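Local coordinates for protein similar to sp|P32453 Saccharomyces cerevisiae YNL315c ATP11 (Candida glabrata CBS 138, PDB 2P4F) that probably acts as a mitochondrial chaperone that binds the unassembled beta subunit of the F1 sector during ATP synthase assembly, at residues 103-108 against 216-221; 122-127 against 133-138; 180-185 against 212-217. All blocks are in the same frame, centred on the assembly; numbering follows the deposited sequence.

Contact 1 (103-108 against 216-221)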
# COMPACT_ATOMS: atom_id res chain seq x y z
N ASP A 103 -18.17 4.07 -1.23
CA ASP A 103 -19.55 4.49 -0.88
C ASP A 103 -19.95 4.14 0.55
O ASP A 103 -20.85 4.74 1.16
CB ASP A 103 -20.50 3.84 -1.87
CG ASP A 103 -21.90 4.42 -1.84
OD1 ASP A 103 -22.12 5.62 -2.10
OD2 ASP A 103 -22.81 3.60 -1.56
N ASP A 104 -19.33 3.09 1.12
CA ASP A 104 -19.60 2.74 2.51
C ASP A 104 -19.02 3.74 3.51
O ASP A 104 -19.40 3.76 4.68
CB ASP A 104 -18.99 1.36 2.80
CG ASP A 104 -19.67 0.26 1.99
OD1 ASP A 104 -20.94 0.25 1.97
OD2 ASP A 104 -18.98 -0.59 1.37
N TYR A 105 -18.09 4.59 3.09
CA TYR A 105 -17.49 5.57 3.97
C TYR A 105 -17.99 6.98 3.66
O TYR A 105 -18.26 7.75 4.59
CB TYR A 105 -15.97 5.57 3.79
CG TYR A 105 -15.29 4.25 4.06
CD1 TYR A 105 -15.43 3.60 5.27
CD2 TYR A 105 -14.44 3.69 3.11
CE1 TYR A 105 -14.79 2.37 5.55
CE2 TYR A 105 -13.79 2.49 3.36
CZ TYR A 105 -13.96 1.84 4.55
OH TYR A 105 -13.30 0.64 4.80
N LEU A 106 -18.09 7.31 2.37
CA LEU A 106 -18.57 8.62 1.91
C LEU A 106 -19.56 8.34 0.77
O LEU A 106 -19.10 7.74 -0.22
CB LEU A 106 -17.52 9.56 1.35
CG LEU A 106 -16.36 9.96 2.24
CD1 LEU A 106 -15.33 10.77 1.44
CD2 LEU A 106 -16.85 10.75 3.44
N LYS A 107 -20.80 8.73 0.85
CA LYS A 107 -21.75 8.38 -0.20
C LYS A 107 -21.41 9.09 -1.50
O LYS A 107 -21.33 10.32 -1.62
CB LYS A 107 -23.18 8.74 0.21
CG LYS A 107 -23.69 7.90 1.39
CD LYS A 107 -23.69 6.42 1.08
CE LYS A 107 -23.81 5.52 2.28
NZ LYS A 107 -22.55 5.09 2.95
N LEU A 108 -21.22 8.27 -2.52
CA LEU A 108 -20.77 8.86 -3.78
C LEU A 108 -21.79 9.84 -4.34
O LEU A 108 -21.39 10.86 -4.90
CB LEU A 108 -20.51 7.82 -4.87
CG LEU A 108 -19.54 6.71 -4.45
CD1 LEU A 108 -19.36 5.70 -5.57
CD2 LEU A 108 -18.23 7.37 -4.06
N THR A 216 -3.46 -3.09 7.02
CA THR A 216 -4.27 -3.29 5.80
C THR A 216 -4.52 -1.92 5.23
O THR A 216 -4.96 -1.00 5.97
CB THR A 216 -5.60 -3.97 6.14
OG1 THR A 216 -5.27 -5.34 6.55
CG2 THR A 216 -6.55 -4.12 4.97
N ILE A 217 -4.30 -1.72 3.96
CA ILE A 217 -4.49 -0.43 3.29
C ILE A 217 -5.49 -0.64 2.17
O ILE A 217 -5.37 -1.59 1.40
CB ILE A 217 -3.16 0.11 2.76
CG1 ILE A 217 -2.08 0.17 3.90
CG2 ILE A 217 -3.39 1.44 2.11
CD1 ILE A 217 -0.70 0.35 3.45
N GLN A 218 -6.47 0.30 2.07
CA GLN A 218 -7.39 0.30 0.96
C GLN A 218 -7.09 1.53 0.09
O GLN A 218 -6.88 2.63 0.66
CB GLN A 218 -8.86 0.40 1.36
CG GLN A 218 -9.37 -0.77 2.24
CD GLN A 218 -10.90 -0.67 2.28
OE1 GLN A 218 -11.39 0.28 2.96
NE2 GLN A 218 -11.62 -1.54 1.56
N PHE A 219 -7.09 1.29 -1.24
CA PHE A 219 -7.06 2.39 -2.21
C PHE A 219 -8.36 2.37 -2.96
O PHE A 219 -8.69 1.35 -3.55
CB PHE A 219 -5.88 2.20 -3.16
CG PHE A 219 -4.53 2.31 -2.50
CD1 PHE A 219 -3.86 3.53 -2.38
CD2 PHE A 219 -3.91 1.17 -2.00
CE1 PHE A 219 -2.60 3.67 -1.78
CE2 PHE A 219 -2.67 1.27 -1.39
CZ PHE A 219 -2.01 2.50 -1.31
N HIS A 220 -9.08 3.49 -2.91
CA HIS A 220 -10.38 3.58 -3.57
C HIS A 220 -10.24 4.35 -4.85
O HIS A 220 -9.76 5.48 -4.80
CB HIS A 220 -11.37 4.32 -2.65
CG HIS A 220 -11.51 3.54 -1.38
ND1 HIS A 220 -12.27 2.40 -1.28
CD2 HIS A 220 -10.95 3.80 -0.16
CE1 HIS A 220 -12.18 1.96 -0.04
NE2 HIS A 220 -11.37 2.78 0.68
N LEU A 221 -10.64 3.79 -5.97
CA LEU A 221 -10.43 4.39 -7.29
C LEU A 221 -11.69 5.00 -7.89
O LEU A 221 -11.72 5.40 -9.04
CB LEU A 221 -9.93 3.28 -8.26
CG LEU A 221 -8.74 2.45 -7.76
CD1 LEU A 221 -8.33 1.54 -8.92
CD2 LEU A 221 -7.60 3.30 -7.24
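Tyr105 reaches from the short helix 102-105 onto strand 215-220 and ends on the amide of Gln218. Its hydroxyl donates a hydrogen bond from OH to Gln218 OE1 (2.7 Å), entering at a C=O...donor angle of 138° and tilted from the carbonyl plane. The ring and amide planes are turned 88° apart, and the amide oxygen lies beyond the ring edge, close to the ring plane, with Tyr105 CE2 also 3.3 Å from Gln218 OE1. Asn233 ND2 is a second donor to this oxygen, while Gln218 NE2 bonds to Lys100 O and His195 NE2, so both ends of the amide are held and its rotation is fixed. His220, two residues on and therefore on the same face of the strand, brings NE2 to 3.6 Å from Tyr105 CE2. The two rings meet obliquely, with centroids 5.6 Å apart. The polar partner of His220 NE2 is Asn233 OD1, on the neighbouring strand 229-236; the tyrosine meets the imidazole through ring carbons, by van der Waals contact. Gln218 and His220, buried though polar, line one face of the strand and Phe219 the other, in the antiparallel sheet of the half barrel.

Contact 2 (122-127 against 133-138)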
# COMPACT_ATOMS: atom_id res chain seq x y z
N LEU A 122 -13.25 16.00 3.56
CA LEU A 122 -14.20 15.04 4.17
C LEU A 122 -13.54 13.72 4.50
O LEU A 122 -13.85 13.09 5.50
CB LEU A 122 -15.38 14.77 3.24
CG LEU A 122 -16.35 15.94 3.05
CD1 LEU A 122 -17.37 15.52 2.00
CD2 LEU A 122 -17.01 16.26 4.40
N TRP A 123 -12.66 13.30 3.60
CA TRP A 123 -11.99 12.00 3.82
C TRP A 123 -11.09 12.07 5.04
O TRP A 123 -11.08 11.17 5.89
CB TRP A 123 -11.19 11.68 2.60
CG TRP A 123 -10.46 10.38 2.55
CD1 TRP A 123 -9.11 10.13 2.50
CD2 TRP A 123 -11.11 9.09 2.54
NE1 TRP A 123 -8.91 8.75 2.45
CE2 TRP A 123 -10.11 8.10 2.47
CE3 TRP A 123 -12.44 8.69 2.57
CZ2 TRP A 123 -10.36 6.72 2.43
CZ3 TRP A 123 -12.71 7.31 2.53
CH2 TRP A 123 -11.69 6.36 2.47
N ARG A 124 -10.33 13.19 5.13
CA ARG A 124 -9.48 13.30 6.32
C ARG A 124 -10.33 13.43 7.58
O ARG A 124 -9.95 12.88 8.62
CB ARG A 124 -8.51 14.48 6.14
CG ARG A 124 -7.54 14.21 4.98
CD ARG A 124 -6.48 15.31 4.98
NE ARG A 124 -5.59 15.14 3.84
CZ ARG A 124 -4.60 14.27 3.71
NH1 ARG A 124 -4.33 13.42 4.70
NH2 ARG A 124 -3.88 14.26 2.59
N ALA A 125 -11.47 14.15 7.53
CA ALA A 125 -12.32 14.28 8.73
C ALA A 125 -12.84 12.90 9.12
O ALA A 125 -12.96 12.60 10.33
CB ALA A 125 -13.50 15.22 8.50
N LYS A 126 -13.16 12.08 8.12
CA LYS A 126 -13.78 10.76 8.40
C LYS A 126 -12.91 9.92 9.31
O LYS A 126 -13.35 9.19 10.20
CB LYS A 126 -14.04 10.04 7.08
CG LYS A 126 -14.44 8.57 7.13
CD LYS A 126 -15.83 8.41 7.74
CE LYS A 126 -16.34 7.00 7.47
NZ LYS A 126 -17.75 6.81 7.96
N TRP A 127 -11.60 10.03 9.10
CA TRP A 127 -10.64 9.15 9.77
C TRP A 127 -9.93 9.85 10.93
O TRP A 127 -9.03 9.28 11.58
CB TRP A 127 -9.61 8.61 8.76
CG TRP A 127 -10.30 7.79 7.68
CD1 TRP A 127 -10.48 8.16 6.38
CD2 TRP A 127 -10.89 6.50 7.85
NE1 TRP A 127 -11.16 7.16 5.71
CE2 TRP A 127 -11.41 6.14 6.60
CE3 TRP A 127 -11.00 5.64 8.96
CZ2 TRP A 127 -12.07 4.93 6.39
CZ3 TRP A 127 -11.65 4.44 8.75
CH2 TRP A 127 -12.17 4.10 7.49
N SER A 133 -4.64 5.02 12.20
CA SER A 133 -4.99 5.20 10.79
C SER A 133 -3.93 5.90 9.96
O SER A 133 -3.37 6.86 10.45
CB SER A 133 -6.30 6.01 10.66
OG SER A 133 -7.33 5.10 11.02
N LEU A 134 -3.79 5.38 8.75
CA LEU A 134 -3.03 5.95 7.65
C LEU A 134 -4.02 6.51 6.64
O LEU A 134 -4.97 5.85 6.24
CB LEU A 134 -2.17 4.90 6.92
CG LEU A 134 -1.06 4.21 7.76
CD1 LEU A 134 -0.12 3.45 6.84
CD2 LEU A 134 -0.27 5.21 8.56
N VAL A 135 -3.87 7.78 6.25
CA VAL A 135 -4.82 8.40 5.36
C VAL A 135 -4.06 9.18 4.30
O VAL A 135 -3.11 9.88 4.67
CB VAL A 135 -5.76 9.37 6.13
CG1 VAL A 135 -6.78 9.99 5.20
CG2 VAL A 135 -6.46 8.62 7.25
N ALA A 136 -4.46 9.07 3.04
CA ALA A 136 -3.81 9.86 1.99
C ALA A 136 -4.79 10.10 0.87
O ALA A 136 -5.79 9.37 0.75
CB ALA A 136 -2.57 9.15 1.45
N VAL A 137 -4.45 11.10 0.06
CA VAL A 137 -5.10 11.29 -1.22
C VAL A 137 -3.99 11.32 -2.28
O VAL A 137 -3.07 12.15 -2.11
CB VAL A 137 -5.92 12.58 -1.22
CG1 VAL A 137 -6.54 12.80 -2.59
CG2 VAL A 137 -6.99 12.48 -0.14
N VAL A 138 -4.04 10.49 -3.29
CA VAL A 138 -2.98 10.24 -4.28
C VAL A 138 -3.47 10.59 -5.65
O VAL A 138 -4.58 10.16 -5.99
CB VAL A 138 -2.60 8.72 -4.23
CG1 VAL A 138 -1.49 8.36 -5.16
CG2 VAL A 138 -2.21 8.32 -2.80
O HOH W 1 -2.20 12.65 0.95
O HOH W 2 -1.42 12.20 3.83
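Arg124, on the last turn of helix 116-126, reaches across to the backbone of strand 133-139; the segment axes, 122-126 and 133-138, run antiparallel and approach to 8.9 Å. From CB the chain is extended through CG and CD to NE, and this length carries the guanidinium out to the strand. NE is hydrogen-bonded just outside the two segments, and the turn at the last torsion (chi4 -77°) sets the plane of the group. NH1 lies 3.7 Å from Val135 O and NH2 4.1 Å from Val137 N, and water fills the step between them. Water 1 accepts from Arg124 NH2 (2.8 Å) and also from Val137 N. Water 2 accepts a longer bond from Arg124 NH1 and donates to Val135 O (3.0 Å). Both waters sit at the guanidinium edge, in its plane, and a salt bridge from NH2 to Glu120 OE2 ties the group back to its own helix.

Beside this polar strip Val135 straddles the two tryptophan side chains, one methyl on each. Its CG1, anti to the backbone N (chi1 -178°), lies 3.6 Å from Trp123 CD1, and its CG2 is 3.5 Å from Trp127 CB. Val137 CG2 adds a looser touch on Trp123 CD1, and the indole N-H of Trp123 bonds to Met232 O on the next strand. Strand 133-139 is outermost in the sheet: Ala136 pairs with Met232, while Val135 O and Val137 N turn the other way. The chemistry is therefore divided, with apolar packing joining helix to strand and a hydrated arginine serving the edge peptides indirectly, through water.

Contact 3 (180-185 against 212-217)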
# COMPACT_ATOMS: atom_id res chain seq x y z
N GLU A 180 13.18 -7.29 10.58
CA GLU A 180 12.11 -8.29 10.57
C GLU A 180 11.43 -8.29 9.21
O GLU A 180 10.93 -7.23 8.78
CB GLU A 180 11.13 -7.95 11.69
CG GLU A 180 11.86 -7.92 13.04
CD GLU A 180 10.89 -7.70 14.18
OE1 GLU A 180 9.67 -7.87 13.99
OE2 GLU A 180 11.35 -7.36 15.28
N LEU A 181 11.44 -9.44 8.51
CA LEU A 181 10.81 -9.43 7.20
C LEU A 181 9.28 -9.44 7.28
O LEU A 181 8.73 -10.11 8.15
CB LEU A 181 11.25 -10.67 6.40
CG LEU A 181 12.76 -10.77 6.17
CD1 LEU A 181 13.05 -12.08 5.41
CD2 LEU A 181 13.28 -9.54 5.43
N GLN A 182 8.72 -8.72 6.33
CA GLN A 182 7.27 -8.58 6.17
C GLN A 182 6.87 -9.04 4.79
O GLN A 182 7.57 -8.66 3.86
CB GLN A 182 6.87 -7.11 6.31
CG GLN A 182 7.48 -6.42 7.53
CD GLN A 182 7.10 -7.03 8.87
OE1 GLN A 182 5.92 -7.28 9.11
NE2 GLN A 182 8.06 -7.25 9.78
N TYR A 183 5.77 -9.78 4.68
CA TYR A 183 5.17 -9.92 3.35
C TYR A 183 4.34 -8.71 3.03
O TYR A 183 3.66 -8.17 3.93
CB TYR A 183 4.24 -11.13 3.38
CG TYR A 183 4.88 -12.47 3.08
CD1 TYR A 183 5.58 -12.63 1.89
CD2 TYR A 183 4.75 -13.55 3.92
CE1 TYR A 183 6.18 -13.85 1.57
CE2 TYR A 183 5.32 -14.78 3.62
CZ TYR A 183 6.05 -14.92 2.43
OH TYR A 183 6.60 -16.10 2.08
N VAL A 184 4.37 -8.33 1.76
CA VAL A 184 3.49 -7.33 1.18
C VAL A 184 2.62 -8.03 0.16
O VAL A 184 3.22 -8.68 -0.73
CB VAL A 184 4.31 -6.22 0.48
CG1 VAL A 184 3.39 -5.23 -0.24
CG2 VAL A 184 5.23 -5.52 1.49
N GLN A 185 1.31 -7.96 0.24
CA GLN A 185 0.48 -8.61 -0.77
C GLN A 185 -0.55 -7.58 -1.27
O GLN A 185 -1.27 -7.00 -0.46
CB GLN A 185 -0.26 -9.87 -0.22
CG GLN A 185 -0.89 -10.67 -1.38
CD GLN A 185 -1.52 -11.97 -0.91
OE1 GLN A 185 -1.59 -12.27 0.32
NE2 GLN A 185 -1.98 -12.76 -1.89
N LYS A 212 -3.20 -12.77 10.82
CA LYS A 212 -3.80 -11.50 10.36
C LYS A 212 -2.72 -10.48 9.95
O LYS A 212 -1.76 -10.32 10.67
CB LYS A 212 -4.65 -11.00 11.52
CG LYS A 212 -5.36 -9.71 11.59
CD LYS A 212 -6.24 -9.59 12.85
CE LYS A 212 -5.38 -9.72 14.10
NZ LYS A 212 -5.74 -8.69 15.12
N PRO A 213 -2.88 -9.76 8.86
CA PRO A 213 -1.94 -8.68 8.57
C PRO A 213 -1.95 -7.67 9.71
O PRO A 213 -2.99 -7.32 10.24
CB PRO A 213 -2.49 -7.98 7.32
CG PRO A 213 -3.54 -8.87 6.81
CD PRO A 213 -3.97 -9.87 7.86
N HIS A 214 -0.78 -7.14 10.07
CA HIS A 214 -0.82 -6.04 11.05
C HIS A 214 -1.25 -4.73 10.41
O HIS A 214 -1.70 -3.83 11.13
CB HIS A 214 0.55 -5.88 11.69
CG HIS A 214 1.71 -5.76 10.74
ND1 HIS A 214 1.91 -4.64 9.97
CD2 HIS A 214 2.73 -6.65 10.50
CE1 HIS A 214 3.03 -4.83 9.26
NE2 HIS A 214 3.54 -6.05 9.57
N THR A 215 -1.10 -4.60 9.10
CA THR A 215 -1.45 -3.34 8.39
C THR A 215 -2.30 -3.68 7.17
O THR A 215 -1.84 -4.54 6.35
CB THR A 215 -0.19 -2.59 7.97
OG1 THR A 215 0.54 -2.23 9.16
CG2 THR A 215 -0.53 -1.26 7.27
N THR A 216 -3.46 -3.09 7.02
CA THR A 216 -4.27 -3.29 5.80
C THR A 216 -4.52 -1.92 5.23
O THR A 216 -4.96 -1.00 5.97
CB THR A 216 -5.60 -3.97 6.14
OG1 THR A 216 -5.27 -5.34 6.55
CG2 THR A 216 -6.55 -4.12 4.97
N ILE A 217 -4.30 -1.72 3.96
CA ILE A 217 -4.49 -0.43 3.29
C ILE A 217 -5.49 -0.64 2.17
O ILE A 217 -5.37 -1.59 1.40
CB ILE A 217 -3.16 0.11 2.76
CG1 ILE A 217 -2.08 0.17 3.90
CG2 ILE A 217 -3.39 1.44 2.11
CD1 ILE A 217 -0.70 0.35 3.45
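Gln182 OE1 accepts a hydrogen bond from His214 NE2 (2.7 Å, N-H...O angle 159°), which joins strand 179-190 to the residue just before strand 215-220. Strand 193-200 runs between the two strands, and the histidine sits in a classic beta bulge, where His214 and Thr215 together face Ile198. The imidazole meets the glutamine oxygen edge-on and nearly in the ring plane. Seen from the amide, however, the donor stands above the carbonyl plane, and the amide and ring planes are 54° apart.

Each partner is oriented by a neighbour of its own. At the other edge of the ring, His214 ND1 and Thr215 OG1 are hydrogen-bonded at 2.9 Å, so both imidazole nitrogens are engaged and a flip of the ring would be disfavoured. His214 CG lies between the backbone N and the carbonyl carbon (chi1 51°), the crowded position, which swings the ring across toward the glutamine. The side chain of Gln182 is bent at chi2 and folds back along its own strand, where NE2 donates to Glu180 O.

Both residues are buried, and their polar ends bond to one another and to these neighbours. His214 also packs on Ile198, Ser240 and Val242, and Gln182 on Ser200 and Leu161. Farther along the same strands, Val184 and Ile217 meet helix 244-257. The amide nitrogen of Gln182 approaches Glu180 O from above that carbonyl's plane, at 3.0 Å from NE2 to O.

From the N terminus, residues 103-108 open the loop that contact 1 closes more than a hundred residues later on strand 215-220. Within it, contact 2 closes a short loop, laying helix 116-126 against the outermost strand 133-139. The chain then runs through helix 140-153 and strand 156-162 to 180-185, where contact 3 opens; it closes at 212-217, overlapping the second segment of contact 1 at Thr216 and Ile217. Contacts 1 and 2 adjoin, their centres 10 Å apart, with Trp127 meeting Tyr105 edge-to-face and Trp123 packing on Leu106 and His220. Contact 3 lies about 20 Å from both, centre to centre, on the same sheet.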